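Local coordinates for protein putative glucose-6-phosphate 1-epimerase (Salmonella typhimurium, PDB 2HTB) that probably interconverts the alpha and beta anomers of glucose 6-phosphate and related hexose 6-phosphates, acting as a mutarotase of the glucose-6-phosphate 1-epimerase family, at residues 94-99 and 174-179; 193-198 and 214-219; 247-252 and 301-306; 255-260 and 280-285. All blocks are in the same frame, centred on the assembly; numbering follows the deposited sequence.

Contact 1 of 4, residues 94-99 and 174-179; sequences ICWPWF and TTSALH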
loop_
_atom_site.group_PDB
_atom_site.type_symbol
_atom_site.label_atom_id
_atom_site.label_comp_id
_atom_site.label_asym_id
_atom_site.label_seq_id
_atom_site.Cartn_x
_atom_site.Cartn_y
_atom_site.Cartn_z
ATOM N N ILE A 94 0.559 -0.661 4.849
ATOM C CA ILE A 94 0.090 0.413 5.726
ATOM C C ILE A 94 1.246 0.854 6.683
ATOM O O ILE A 94 1.806 0.039 7.525
ATOM C CB ILE A 94 -1.133 -0.074 6.549
ATOM C CG1 ILE A 94 -2.320 -0.433 5.614
ATOM C CG2 ILE A 94 -1.474 0.962 7.610
ATOM C CD1 ILE A 94 -3.452 -1.279 6.333
ATOM N N CYS A 95 1.626 2.114 6.536
ATOM C CA CYS A 95 2.810 2.678 7.220
ATOM C C CYS A 95 2.289 3.555 8.331
ATOM O O CYS A 95 1.779 4.724 8.087
ATOM C CB CYS A 95 3.645 3.508 6.258
ATOM S SG CYS A 95 4.261 2.439 4.878
ATOM N N TRP A 96 2.421 3.034 9.554
ATOM C CA TRP A 96 1.777 3.719 10.658
ATOM C C TRP A 96 2.315 3.203 11.955
ATOM O O TRP A 96 2.588 1.983 12.065
ATOM C CB TRP A 96 0.270 3.497 10.542
ATOM C CG TRP A 96 -0.549 4.325 11.397
ATOM C CD1 TRP A 96 -1.257 5.502 11.054
ATOM C CD2 TRP A 96 -0.848 4.064 12.744
ATOM N NE1 TRP A 96 -1.948 5.969 12.150
ATOM C CE2 TRP A 96 -1.676 5.123 13.207
ATOM C CE3 TRP A 96 -0.493 3.024 13.627
ATOM C CZ2 TRP A 96 -2.145 5.164 14.493
ATOM C CZ3 TRP A 96 -0.951 3.066 14.913
ATOM C CH2 TRP A 96 -1.806 4.130 15.331
ATOM N N PRO A 97 2.511 4.097 12.928
ATOM C CA PRO A 97 2.269 5.557 13.073
ATOM C C PRO A 97 3.427 6.535 12.763
ATOM O O PRO A 97 3.379 7.645 13.210
ATOM C CB PRO A 97 1.954 5.702 14.558
ATOM C CG PRO A 97 2.518 4.447 15.211
ATOM C CD PRO A 97 3.106 3.549 14.143
ATOM N N TRP A 98 4.481 6.096 12.079
ATOM C CA TRP A 98 5.398 6.965 11.483
ATOM C C TRP A 98 5.639 6.401 10.069
ATOM O O TRP A 98 5.426 5.194 9.806
ATOM C CB TRP A 98 6.697 7.069 12.272
ATOM C CG TRP A 98 7.463 5.801 12.381
ATOM C CD1 TRP A 98 8.429 5.355 11.535
ATOM C CD2 TRP A 98 7.386 4.828 13.427
ATOM N NE1 TRP A 98 8.944 4.160 11.989
ATOM C CE2 TRP A 98 8.335 3.835 13.150
ATOM C CE3 TRP A 98 6.621 4.724 14.605
ATOM C CZ2 TRP A 98 8.518 2.731 13.954
ATOM C CZ3 TRP A 98 6.844 3.619 15.465
ATOM C CH2 TRP A 98 7.782 2.634 15.128
ATOM N N PHE A 99 6.076 7.296 9.183
ATOM C CA PHE A 99 6.382 7.023 7.791
ATOM C C PHE A 99 7.908 7.184 7.629
ATOM O O PHE A 99 8.479 8.203 8.039
ATOM C CB PHE A 99 5.636 8.001 6.871
ATOM C CG PHE A 99 6.030 7.883 5.462
ATOM C CD1 PHE A 99 5.751 6.725 4.732
ATOM C CD2 PHE A 99 6.734 8.900 4.825
ATOM C CE1 PHE A 99 6.138 6.596 3.300
ATOM C CE2 PHE A 99 7.107 8.816 3.432
ATOM C CZ PHE A 99 6.805 7.613 2.672
ATOM N N THR A 174 0.739 11.280 14.406
ATOM C CA THR A 174 1.332 10.242 13.601
ATOM C C THR A 174 1.867 10.810 12.336
ATOM O O THR A 174 1.614 11.940 11.998
ATOM C CB THR A 174 0.318 9.104 13.198
ATOM O OG1 THR A 174 -0.715 9.625 12.326
ATOM C CG2 THR A 174 -0.258 8.544 14.415
ATOM N N THR A 175 2.584 9.971 11.604
ATOM C CA THR A 175 2.971 10.295 10.274
ATOM C C THR A 175 2.737 8.997 9.604
ATOM O O THR A 175 2.983 7.971 10.214
ATOM C CB THR A 175 4.399 10.792 10.331
ATOM O OG1 THR A 175 4.455 12.112 9.773
ATOM C CG2 THR A 175 5.308 9.912 9.731
ATOM N N SER A 176 2.170 8.996 8.405
ATOM C CA SER A 176 1.776 7.702 7.845
ATOM C C SER A 176 1.726 7.703 6.325
ATOM O O SER A 176 1.891 8.780 5.716
ATOM C CB SER A 176 0.426 7.333 8.387
ATOM O OG SER A 176 -0.524 8.372 8.154
ATOM N N ALA A 177 1.522 6.517 5.714
ATOM C CA ALA A 177 1.356 6.379 4.248
ATOM C C ALA A 177 0.584 5.110 3.831
ATOM O O ALA A 177 0.585 4.136 4.572
ATOM C CB ALA A 177 2.715 6.374 3.597
ATOM N N LEU A 178 -0.087 5.119 2.692
ATOM C CA LEU A 178 -0.515 3.856 2.074
ATOM C C LEU A 178 0.530 3.637 1.003
ATOM O O LEU A 178 0.630 4.427 0.041
ATOM C CB LEU A 178 -1.965 3.845 1.487
ATOM C CG LEU A 178 -3.010 4.355 2.536
ATOM C CD1 LEU A 178 -4.462 4.699 2.013
ATOM C CD2 LEU A 178 -3.130 3.318 3.615
ATOM N N HIS A 179 1.347 2.601 1.178
ATOM C CA HIS A 179 2.553 2.523 0.377
ATOM C C HIS A 179 2.366 1.671 -0.902
ATOM O O HIS A 179 3.112 0.705 -1.156
ATOM C CB HIS A 179 3.678 2.066 1.289
ATOM C CG HIS A 179 5.062 2.158 0.718
ATOM N ND1 HIS A 179 5.404 1.634 -0.512
ATOM C CD2 HIS A 179 6.224 2.567 1.286
ATOM C CE1 HIS A 179 6.707 1.741 -0.694
ATOM N NE2 HIS A 179 7.221 2.317 0.373
HETATM O O HOH W 1 -2.957 8.363 11.490
#

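Contact 2 of 4, residues 193-198 and 214-219; sequences SGLGDR and GIQTFP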
loop_
_atom_site.group_PDB
_atom_site.type_symbol
_atom_site.label_atom_id
_atom_site.label_comp_id
_atom_site.label_asym_id
_atom_site.label_seq_id
_atom_site.Cartn_x
_atom_site.Cartn_y
_atom_site.Cartn_z
ATOM N N SER A 193 1.672 11.175 -13.946
ATOM C CA SER A 193 1.341 12.586 -14.084
ATOM C C SER A 193 0.537 13.032 -12.884
ATOM O O SER A 193 0.083 12.177 -12.084
ATOM C CB SER A 193 0.567 12.905 -15.420
ATOM O OG SER A 193 -0.613 12.103 -15.595
ATOM N N GLY A 194 0.295 14.342 -12.799
ATOM C CA GLY A 194 -0.563 14.860 -11.751
ATOM C C GLY A 194 0.199 15.134 -10.471
ATOM O O GLY A 194 -0.400 15.357 -9.459
ATOM N N LEU A 195 1.523 15.105 -10.521
ATOM C CA LEU A 195 2.337 15.297 -9.322
ATOM C C LEU A 195 2.550 16.756 -8.911
ATOM O O LEU A 195 3.039 17.052 -7.830
ATOM C CB LEU A 195 3.665 14.515 -9.441
ATOM C CG LEU A 195 3.367 13.028 -9.605
ATOM C CD1 LEU A 195 4.592 12.248 -9.970
ATOM C CD2 LEU A 195 2.624 12.461 -8.340
ATOM N N GLY A 196 2.109 17.698 -9.722
ATOM C CA GLY A 196 2.203 19.092 -9.298
ATOM C C GLY A 196 3.546 19.674 -9.646
ATOM O O GLY A 196 4.073 19.429 -10.726
ATOM N N ASP A 197 4.111 20.444 -8.713
ATOM C CA ASP A 197 5.314 21.223 -8.968
ATOM C C ASP A 197 6.435 20.871 -8.005
ATOM O O ASP A 197 7.340 20.077 -8.398
ATOM C CB ASP A 197 5.048 22.719 -9.046
ATOM C CG ASP A 197 4.154 23.240 -7.930
ATOM O OD1 ASP A 197 4.185 22.761 -6.772
ATOM O OD2 ASP A 197 3.387 24.174 -8.226
ATOM N N ARG A 198 6.372 21.393 -6.767
ATOM C CA ARG A 198 7.478 21.231 -5.816
ATOM C C ARG A 198 7.583 19.784 -5.327
ATOM O O ARG A 198 6.559 19.164 -5.117
ATOM C CB ARG A 198 7.352 22.208 -4.614
ATOM C CG ARG A 198 7.688 23.708 -4.939
ATOM C CD ARG A 198 6.999 24.671 -3.934
ATOM N NE ARG A 198 7.871 25.453 -3.019
ATOM C CZ ARG A 198 9.234 25.610 -3.025
ATOM N NH1 ARG A 198 10.057 24.967 -3.925
ATOM N NH2 ARG A 198 9.789 26.453 -2.071
ATOM N N GLY A 214 4.203 18.395 -13.853
ATOM C CA GLY A 214 3.578 17.379 -12.955
ATOM C C GLY A 214 3.809 15.894 -13.328
ATOM O O GLY A 214 3.145 14.974 -12.827
ATOM N N ILE A 215 4.786 15.677 -14.196
ATOM C CA ILE A 215 5.124 14.367 -14.764
ATOM C C ILE A 215 6.525 13.859 -14.247
ATOM O O ILE A 215 7.552 14.488 -14.474
ATOM C CB ILE A 215 5.176 14.485 -16.304
ATOM C CG1 ILE A 215 3.746 14.476 -16.865
ATOM C CG2 ILE A 215 6.073 13.365 -16.846
ATOM C CD1 ILE A 215 3.562 14.898 -18.309
ATOM N N GLN A 216 6.519 12.699 -13.582
ATOM C CA GLN A 216 7.704 12.081 -13.092
ATOM C C GLN A 216 7.939 10.833 -13.832
ATOM O O GLN A 216 6.996 10.039 -14.046
ATOM C CB GLN A 216 7.476 11.666 -11.657
ATOM C CG GLN A 216 8.717 10.996 -11.072
ATOM C CD GLN A 216 9.936 11.898 -11.167
ATOM O OE1 GLN A 216 10.927 11.550 -11.851
ATOM N NE2 GLN A 216 9.865 13.057 -10.544
ATOM N N THR A 217 9.174 10.658 -14.277
ATOM C CA THR A 217 9.601 9.336 -14.852
ATOM C C THR A 217 10.637 8.739 -13.914
ATOM O O THR A 217 11.047 9.361 -12.931
ATOM C CB THR A 217 10.200 9.437 -16.293
ATOM O OG1 THR A 217 11.434 10.186 -16.253
ATOM C CG2 THR A 217 9.271 10.142 -17.200
ATOM N N PHE A 218 11.048 7.547 -14.225
ATOM C CA PHE A 218 11.634 6.656 -13.255
ATOM C C PHE A 218 12.808 5.927 -13.947
ATOM O O PHE A 218 12.880 4.685 -13.979
ATOM C CB PHE A 218 10.567 5.678 -12.714
ATOM C CG PHE A 218 9.507 6.365 -11.862
ATOM C CD1 PHE A 218 8.405 6.973 -12.462
ATOM C CD2 PHE A 218 9.657 6.470 -10.468
ATOM C CE1 PHE A 218 7.458 7.645 -11.735
ATOM C CE2 PHE A 218 8.734 7.176 -9.705
ATOM C CZ PHE A 218 7.612 7.799 -10.338
ATOM N N PRO A 219 13.745 6.703 -14.506
ATOM C CA PRO A 219 14.946 6.177 -15.160
ATOM C C PRO A 219 15.786 5.264 -14.287
ATOM O O PRO A 219 16.467 4.388 -14.828
ATOM C CB PRO A 219 15.780 7.463 -15.467
ATOM C CG PRO A 219 15.240 8.496 -14.630
ATOM C CD PRO A 219 13.736 8.170 -14.534
#

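Contact 3 of 4, residues 247-252 and 301-306; sequences VHHHHL and AQTICV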
loop_
_atom_site.group_PDB
_atom_site.type_symbol
_atom_site.label_atom_id
_atom_site.label_comp_id
_atom_site.label_asym_id
_atom_site.label_seq_id
_atom_site.Cartn_x
_atom_site.Cartn_y
_atom_site.Cartn_z
ATOM N N VAL A 247 -6.339 8.149 -6.561
ATOM C CA VAL A 247 -6.992 9.313 -5.938
ATOM C C VAL A 247 -6.703 9.304 -4.485
ATOM O O VAL A 247 -7.030 8.310 -3.787
ATOM C CB VAL A 247 -8.509 9.289 -6.114
ATOM C CG1 VAL A 247 -9.195 10.491 -5.416
ATOM C CG2 VAL A 247 -8.877 9.296 -7.564
ATOM N N HIS A 248 -6.175 10.434 -4.030
ATOM C CA HIS A 248 -5.697 10.586 -2.656
ATOM C C HIS A 248 -6.703 11.303 -1.812
ATOM O O HIS A 248 -7.172 12.360 -2.256
ATOM C CB HIS A 248 -4.369 11.397 -2.646
ATOM C CG HIS A 248 -3.390 10.875 -3.645
ATOM N ND1 HIS A 248 -2.687 9.703 -3.430
ATOM C CD2 HIS A 248 -3.084 11.281 -4.904
ATOM C CE1 HIS A 248 -1.946 9.434 -4.500
ATOM N NE2 HIS A 248 -2.182 10.364 -5.412
ATOM N N HIS A 249 -7.038 10.822 -0.618
ATOM C CA HIS A 249 -7.827 11.687 0.268
ATOM C C HIS A 249 -7.260 11.779 1.679
ATOM O O HIS A 249 -6.626 10.814 2.196
ATOM C CB HIS A 249 -9.320 11.328 0.437
ATOM C CG HIS A 249 -9.969 10.751 -0.772
ATOM N ND1 HIS A 249 -10.903 11.448 -1.505
ATOM C CD2 HIS A 249 -9.856 9.524 -1.363
ATOM C CE1 HIS A 249 -11.320 10.689 -2.513
ATOM N NE2 HIS A 249 -10.697 9.523 -2.450
ATOM N N HIS A 250 -7.592 12.930 2.282
ATOM C CA HIS A 250 -7.169 13.296 3.577
ATOM C C HIS A 250 -5.685 13.414 3.775
ATOM O O HIS A 250 -5.273 13.397 4.925
ATOM C CB HIS A 250 -7.685 12.312 4.602
ATOM C CG HIS A 250 -9.123 11.961 4.429
ATOM N ND1 HIS A 250 -10.145 12.860 4.634
ATOM C CD2 HIS A 250 -9.717 10.801 4.093
ATOM C CE1 HIS A 250 -11.314 12.277 4.416
ATOM N NE2 HIS A 250 -11.079 11.026 4.085
ATOM N N HIS A 251 -4.901 13.572 2.708
ATOM C CA HIS A 251 -3.472 13.335 2.750
ATOM C C HIS A 251 -2.822 14.713 2.743
ATOM O O HIS A 251 -3.509 15.709 2.492
ATOM C CB HIS A 251 -3.063 12.661 1.426
ATOM C CG HIS A 251 -3.520 13.452 0.237
ATOM N ND1 HIS A 251 -4.865 13.646 -0.047
ATOM C CD2 HIS A 251 -2.833 14.208 -0.651
ATOM C CE1 HIS A 251 -4.981 14.431 -1.091
ATOM N NE2 HIS A 251 -3.765 14.795 -1.476
ATOM N N LEU A 252 -1.490 14.768 2.928
ATOM C CA LEU A 252 -0.743 16.037 2.752
ATOM C C LEU A 252 0.176 15.948 1.531
ATOM O O LEU A 252 0.410 16.932 0.805
ATOM C CB LEU A 252 0.118 16.344 3.987
ATOM C CG LEU A 252 0.376 17.750 4.560
ATOM C CD1 LEU A 252 1.865 17.904 4.955
ATOM C CD2 LEU A 252 -0.136 18.993 3.721
ATOM N N ALA A 301 -6.773 8.028 2.862
ATOM C CA ALA A 301 -7.471 7.165 1.957
ATOM C C ALA A 301 -6.970 7.243 0.513
ATOM O O ALA A 301 -6.536 8.299 0.078
ATOM C CB ALA A 301 -8.980 7.400 2.034
ATOM N N GLN A 302 -7.060 6.117 -0.203
ATOM C CA GLN A 302 -6.624 6.048 -1.585
ATOM C C GLN A 302 -7.659 5.230 -2.403
ATOM O O GLN A 302 -8.151 4.159 -1.945
ATOM C CB GLN A 302 -5.220 5.489 -1.661
ATOM C CG GLN A 302 -4.903 4.902 -2.906
ATOM C CD GLN A 302 -3.478 4.394 -3.052
ATOM O OE1 GLN A 302 -2.505 5.099 -2.756
ATOM N NE2 GLN A 302 -3.361 3.210 -3.624
ATOM N N THR A 303 -8.035 5.783 -3.552
ATOM C CA THR A 303 -8.998 5.119 -4.442
ATOM C C THR A 303 -8.291 4.790 -5.715
ATOM O O THR A 303 -7.654 5.690 -6.267
ATOM C CB THR A 303 -10.192 6.059 -4.859
ATOM O OG1 THR A 303 -10.931 6.363 -3.702
ATOM C CG2 THR A 303 -11.155 5.301 -5.803
ATOM N N ILE A 304 -8.440 3.565 -6.215
ATOM C CA ILE A 304 -7.710 3.152 -7.446
ATOM C C ILE A 304 -8.669 2.704 -8.503
ATOM O O ILE A 304 -9.526 1.901 -8.161
ATOM C CB ILE A 304 -6.777 1.923 -7.180
ATOM C CG1 ILE A 304 -5.885 2.189 -5.972
ATOM C CG2 ILE A 304 -6.010 1.555 -8.453
ATOM C CD1 ILE A 304 -5.092 1.021 -5.456
ATOM N N CYS A 305 -8.504 3.187 -9.739
ATOM C CA CYS A 305 -9.175 2.725 -10.966
ATOM C C CYS A 305 -8.178 2.389 -12.047
ATOM O O CYS A 305 -7.142 3.016 -12.141
ATOM C CB CYS A 305 -10.012 3.879 -11.590
ATOM S SG CYS A 305 -11.083 4.627 -10.423
ATOM N N VAL A 306 -8.575 1.524 -12.954
ATOM C CA VAL A 306 -7.811 1.135 -14.122
ATOM C C VAL A 306 -8.645 1.306 -15.412
ATOM O O VAL A 306 -9.837 1.056 -15.447
ATOM C CB VAL A 306 -7.539 -0.402 -14.212
ATOM C CG1 VAL A 306 -6.134 -0.647 -14.545
ATOM C CG2 VAL A 306 -7.897 -1.125 -13.040
#

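Contact 4 of 4, residues 255-260 and 280-285; sequences VGWNPG and CVETVY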
loop_
_atom_site.group_PDB
_atom_site.type_symbol
_atom_site.label_atom_id
_atom_site.label_comp_id
_atom_site.label_asym_id
_atom_site.label_seq_id
_atom_site.Cartn_x
_atom_site.Cartn_y
_atom_site.Cartn_z
ATOM N N VAL A 255 3.895 10.333 -2.470
ATOM C CA VAL A 255 5.263 9.927 -2.758
ATOM C C VAL A 255 5.329 8.962 -3.933
ATOM O O VAL A 255 4.481 8.038 -4.043
ATOM C CB VAL A 255 5.961 9.249 -1.494
ATOM C CG1 VAL A 255 7.254 8.536 -1.900
ATOM C CG2 VAL A 255 6.198 10.269 -0.447
ATOM N N GLY A 256 6.332 9.183 -4.801
ATOM C CA GLY A 256 6.600 8.281 -5.962
ATOM C C GLY A 256 7.949 7.667 -5.717
ATOM O O GLY A 256 8.895 8.376 -5.368
ATOM N N TRP A 257 8.041 6.350 -5.845
ATOM C CA TRP A 257 9.289 5.670 -5.518
ATOM C C TRP A 257 9.452 4.457 -6.354
ATOM O O TRP A 257 8.482 3.699 -6.523
ATOM C CB TRP A 257 9.244 5.209 -4.066
ATOM C CG TRP A 257 10.372 4.310 -3.591
ATOM C CD1 TRP A 257 11.677 4.672 -3.320
ATOM C CD2 TRP A 257 10.287 2.894 -3.248
ATOM N NE1 TRP A 257 12.403 3.563 -2.856
ATOM C CE2 TRP A 257 11.569 2.489 -2.759
ATOM C CE3 TRP A 257 9.260 1.947 -3.307
ATOM C CZ2 TRP A 257 11.834 1.196 -2.335
ATOM C CZ3 TRP A 257 9.514 0.654 -2.850
ATOM C CH2 TRP A 257 10.796 0.283 -2.375
ATOM N N ASN A 258 10.670 4.222 -6.807
ATOM C CA ASN A 258 11.093 2.917 -7.349
ATOM C C ASN A 258 12.545 2.750 -6.906
ATOM O O ASN A 258 13.329 3.711 -6.943
ATOM C CB ASN A 258 10.972 2.943 -8.887
ATOM C CG ASN A 258 11.483 1.692 -9.563
ATOM O OD1 ASN A 258 10.714 0.881 -10.007
ATOM N ND2 ASN A 258 12.778 1.589 -9.718
ATOM N N PRO A 259 12.920 1.568 -6.411
ATOM C CA PRO A 259 14.307 1.462 -5.869
ATOM C C PRO A 259 15.412 1.577 -6.875
ATOM O O PRO A 259 16.496 1.968 -6.501
ATOM C CB PRO A 259 14.367 0.038 -5.324
ATOM C CG PRO A 259 13.241 -0.696 -5.953
ATOM C CD PRO A 259 12.163 0.306 -6.219
ATOM N N GLY A 260 15.146 1.219 -8.117
ATOM C CA GLY A 260 16.185 1.049 -9.088
ATOM C C GLY A 260 16.928 -0.284 -8.947
ATOM O O GLY A 260 16.836 -0.995 -7.905
ATOM N N CYS A 280 5.837 2.721 -6.998
ATOM C CA CYS A 280 4.960 3.033 -5.865
ATOM C C CYS A 280 4.444 4.473 -6.049
ATOM O O CYS A 280 5.237 5.430 -6.295
ATOM C CB CYS A 280 5.717 2.894 -4.587
ATOM S SG CYS A 280 6.023 1.228 -4.165
ATOM N N VAL A 281 3.114 4.632 -6.001
ATOM C CA VAL A 281 2.540 5.952 -5.922
ATOM C C VAL A 281 1.800 5.938 -4.602
ATOM O O VAL A 281 0.778 5.264 -4.441
ATOM C CB VAL A 281 1.638 6.199 -7.116
ATOM C CG1 VAL A 281 0.991 7.500 -6.998
ATOM C CG2 VAL A 281 2.512 6.215 -8.358
ATOM N N GLU A 282 2.368 6.632 -3.616
ATOM C CA GLU A 282 1.899 6.490 -2.229
ATOM C C GLU A 282 1.048 7.654 -1.751
ATOM O O GLU A 282 1.351 8.813 -2.058
ATOM C CB GLU A 282 3.077 6.321 -1.322
ATOM C CG GLU A 282 4.184 5.495 -1.930
ATOM C CD GLU A 282 5.358 5.286 -0.988
ATOM O OE1 GLU A 282 5.254 5.544 0.201
ATOM O OE2 GLU A 282 6.415 4.860 -1.417
ATOM N N THR A 283 -0.029 7.343 -1.020
ATOM C CA THR A 283 -0.813 8.363 -0.346
ATOM C C THR A 283 -0.250 8.571 1.029
ATOM O O THR A 283 -0.291 7.695 1.868
ATOM C CB THR A 283 -2.287 7.945 -0.165
ATOM O OG1 THR A 283 -2.833 7.576 -1.449
ATOM C CG2 THR A 283 -3.049 9.162 0.387
ATOM N N VAL A 284 0.194 9.770 1.313
ATOM C CA VAL A 284 1.024 9.975 2.467
ATOM C C VAL A 284 0.626 11.163 3.307
ATOM O O VAL A 284 0.101 12.154 2.786
ATOM C CB VAL A 284 2.460 10.191 1.957
ATOM C CG1 VAL A 284 3.364 10.567 3.077
ATOM C CG2 VAL A 284 2.982 8.878 1.226
ATOM N N TYR A 285 0.917 11.088 4.597
ATOM C CA TYR A 285 0.941 12.285 5.459
ATOM C C TYR A 285 2.219 12.306 6.262
ATOM O O TYR A 285 2.319 11.557 7.253
ATOM C CB TYR A 285 -0.205 12.219 6.479
ATOM C CG TYR A 285 -0.724 13.543 6.892
ATOM C CD1 TYR A 285 -2.037 13.939 6.548
ATOM C CD2 TYR A 285 0.047 14.416 7.675
ATOM C CE1 TYR A 285 -2.588 15.242 6.938
ATOM C CE2 TYR A 285 -0.486 15.681 8.071
ATOM C CZ TYR A 285 -1.810 16.066 7.679
ATOM O OH TYR A 285 -2.314 17.314 8.034
#

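Contact 1 of 4, residues 94-99 and 174-179
The indole of Trp96 lies obliquely against Thr174 and Ser176: its CD1 is 3.6 Å from Ser176 CB, and the CG2 methyl of Thr174 touches NE1 and the neighbouring ring carbons. One face of that indole carries Pro97 CB, over the ring centre, while a water sits in plane at the NE1 edge. The water accepts from Trp96 NE1 at 2.7 Å and is also bonded to Thr174 OG1, so it ties the two side chains together. Phe99 meets Ala177 CB obliquely through CD1, at 3.3 Å, and CE1; with CG anti to the backbone N (chi1 173°) the ring reaches that methyl. At the far end Cys95 SG lies at the edge of the His179 imidazole, near its plane and 3.7 Å from His179 CB.

The backbones pair as antiparallel strands only briefly. Cys95 and Ala177 form a hydrogen-bonded pair, with Cys95 N to Ala177 O and Ala177 N to Cys95 O both 3.0 Å, and Ile94 and Leu178 make the adjoining non-hydrogen-bonded pair. Beyond Cys95 the chain leaves the strand, yet after the cis peptide before Pro97, Thr175 N still reaches Pro97 O at 2.9 Å, approaching from above the carbonyl plane. Phe150 meets Trp96 edge-to-face, and Leu178 packs on strand 298-308.

The rings of His110, Tyr181 and Trp257 also meet the imidazole of His179, an inferred active-site residue. The contact thus sets sulfur beside the proposed catalytic histidine, while the bridging water gives the N-H of the buried Trp96 an acceptor.

Contact 2 of 4, residues 193-198 and 214-219
Leu195 and Gln216 cross at an angle, the CD1 methyl of the leucine lying 3.4 Å from Gln216 CB, so it is the root of the glutamine that is touched. With CG beside its own backbone N (chi1 -60°), the leucine side chain extends past the Gly214 carbonyl toward Gln216. A second, lighter touch comes from Ser193 and Ile215, whose CB and CG1 are 3.8 Å apart. The hydroxyl of Ser193 is directed to His236, so of its side chain it is the CB methylene that meets Ile215.

Between these two side-chain meetings the backbones approach closely. Leu195 N donates to Gly214 O at 2.8 Å, in the carbonyl plane and on a lone pair, with an N-H...O angle of 164°. The same oxygen receives a CA-H...O contact from Ser193 CA at 3.2 Å, and Gly214 CA in turn approaches Gly196 O at 3.1 Å. The backbone of 193-196 packs against Gly214, whose positive phi favours glycine and where a CB would lie tight against Gly196 N.

These segments join the loop after strand 190-193 to the short, weakly bonded strand 216-217, at the edge of the large antiparallel sheet. One well-directed bond plus CA-H...O contacts imply a join that depends on close backbone approach, with aliphatic carbon packed alongside.

Contact 3 of 4, residues 247-252 and 301-306
Backbone hydrogen bonds carry most of this contact, joining Val247 to Thr303 and His249 to Ala301 as two antiparallel hydrogen-bonded pairs. Val247 N reaches Thr303 O at 2.8 Å and Thr303 N returns to Val247 O at 2.7 Å. The His249 pair has the same two-way pattern, His249 N to Ala301 O at 2.7 Å and Ala301 N to His249 O at 2.9 Å.

Side-chain polar contact is slight: His249 NE2 and Thr303 OG1 form a weak hydrogen bond of 3.4 Å, the hydroxyl lying in the plane of the imidazole at its edge. Thr303 OG1, anti to its own carbonyl carbon (chi1 -65°), is thereby turned toward the histidine.

Apolar touches share this face of the sheet. Val247 CB and Thr303 CB are 3.9 Å apart, and Ala301 CB comes to the edge of the His250 ring, 4.0 Å from CD2.

His248 and Gln302, the non-hydrogen-bonded pair between the other two, occupy the opposite face; both bond to Thr283 OG1, His248 NE2 reaches Ser233 and Gln302 NE2 is weakly bonded to Ser180 OG. The pairing of strands 242-249 and 298-308 therefore splits its chemistry, with a polar network centred on Thr283 OG1 on one face and a loose histidine-threonine contact on the other.

Contact 4 of 4, residues 255-260 and 280-285
This pair of strands, 253-258 and 278-286, forms part of the wall of the proposed active site and carries Glu282, an inferred active-site residue. Val255 and Glu282 lie side by side and point the same way: the CG1 methyl of Val255 is 3.8 Å from Glu282 OE2, and the same oxygen is 3.9 Å from Trp257 CB. The extended glutamate (chi2 -178°) thus runs along a surface of valine and tryptophan carbon. The second methyl of Val255, CG2, packs on Val284 CG2 at 3.9 Å.

Trp257 meets Cys280 at the ring edge, with CE3 3.4 Å from SG in a sulfur-aromatic contact almost exactly in the ring plane, while Pro259 CD lies over one face, toward the rim. Trp257 CG, anti to the backbone N (chi1 172°), sets the indole beside the cysteine.

The backbones hold this in register through Val255-Glu282 and Trp257-Cys280 pairs. Glu282 N to Val255 O, 2.6 Å, and Cys280 N to Trp257 O, 2.9 Å, are each matched by a return bond. Trp257 also meets the ring of His179 and touches Arg89, a probable substrate-binding residue. Val255 and Trp257 lay carbon along this side of the carboxylate, and the side chain of His179, the other proposed active-site residue, comes within about 3 Å of it.

Contacts 1 and 4 are buried and share one sheet, where strands 172-183 and 278-286 are neighbours: Leu178 N and Thr283 O are probably hydrogen-bonded, and the side chains of the inferred active-site residues His179 and Glu282 approach to about 3 Å. Contacts 2 and 3, partly buried, both reach the nine-strand sheet, contact 3 in its middle and contact 2 at its outer end, its centre about 19 Å from that of the chain. Contact 3 meets contact 4 at Thr283, whose hydroxyl is probably hydrogen-bonded to His248 and Gln302. Contact 2 reaches contact 4 only by packing, Phe218 against Trp257 and Asn258. Aromatic and sulfur groups mark the two buried contacts, split polar and aliphatic faces contact 3, and glycine backbone contact 2.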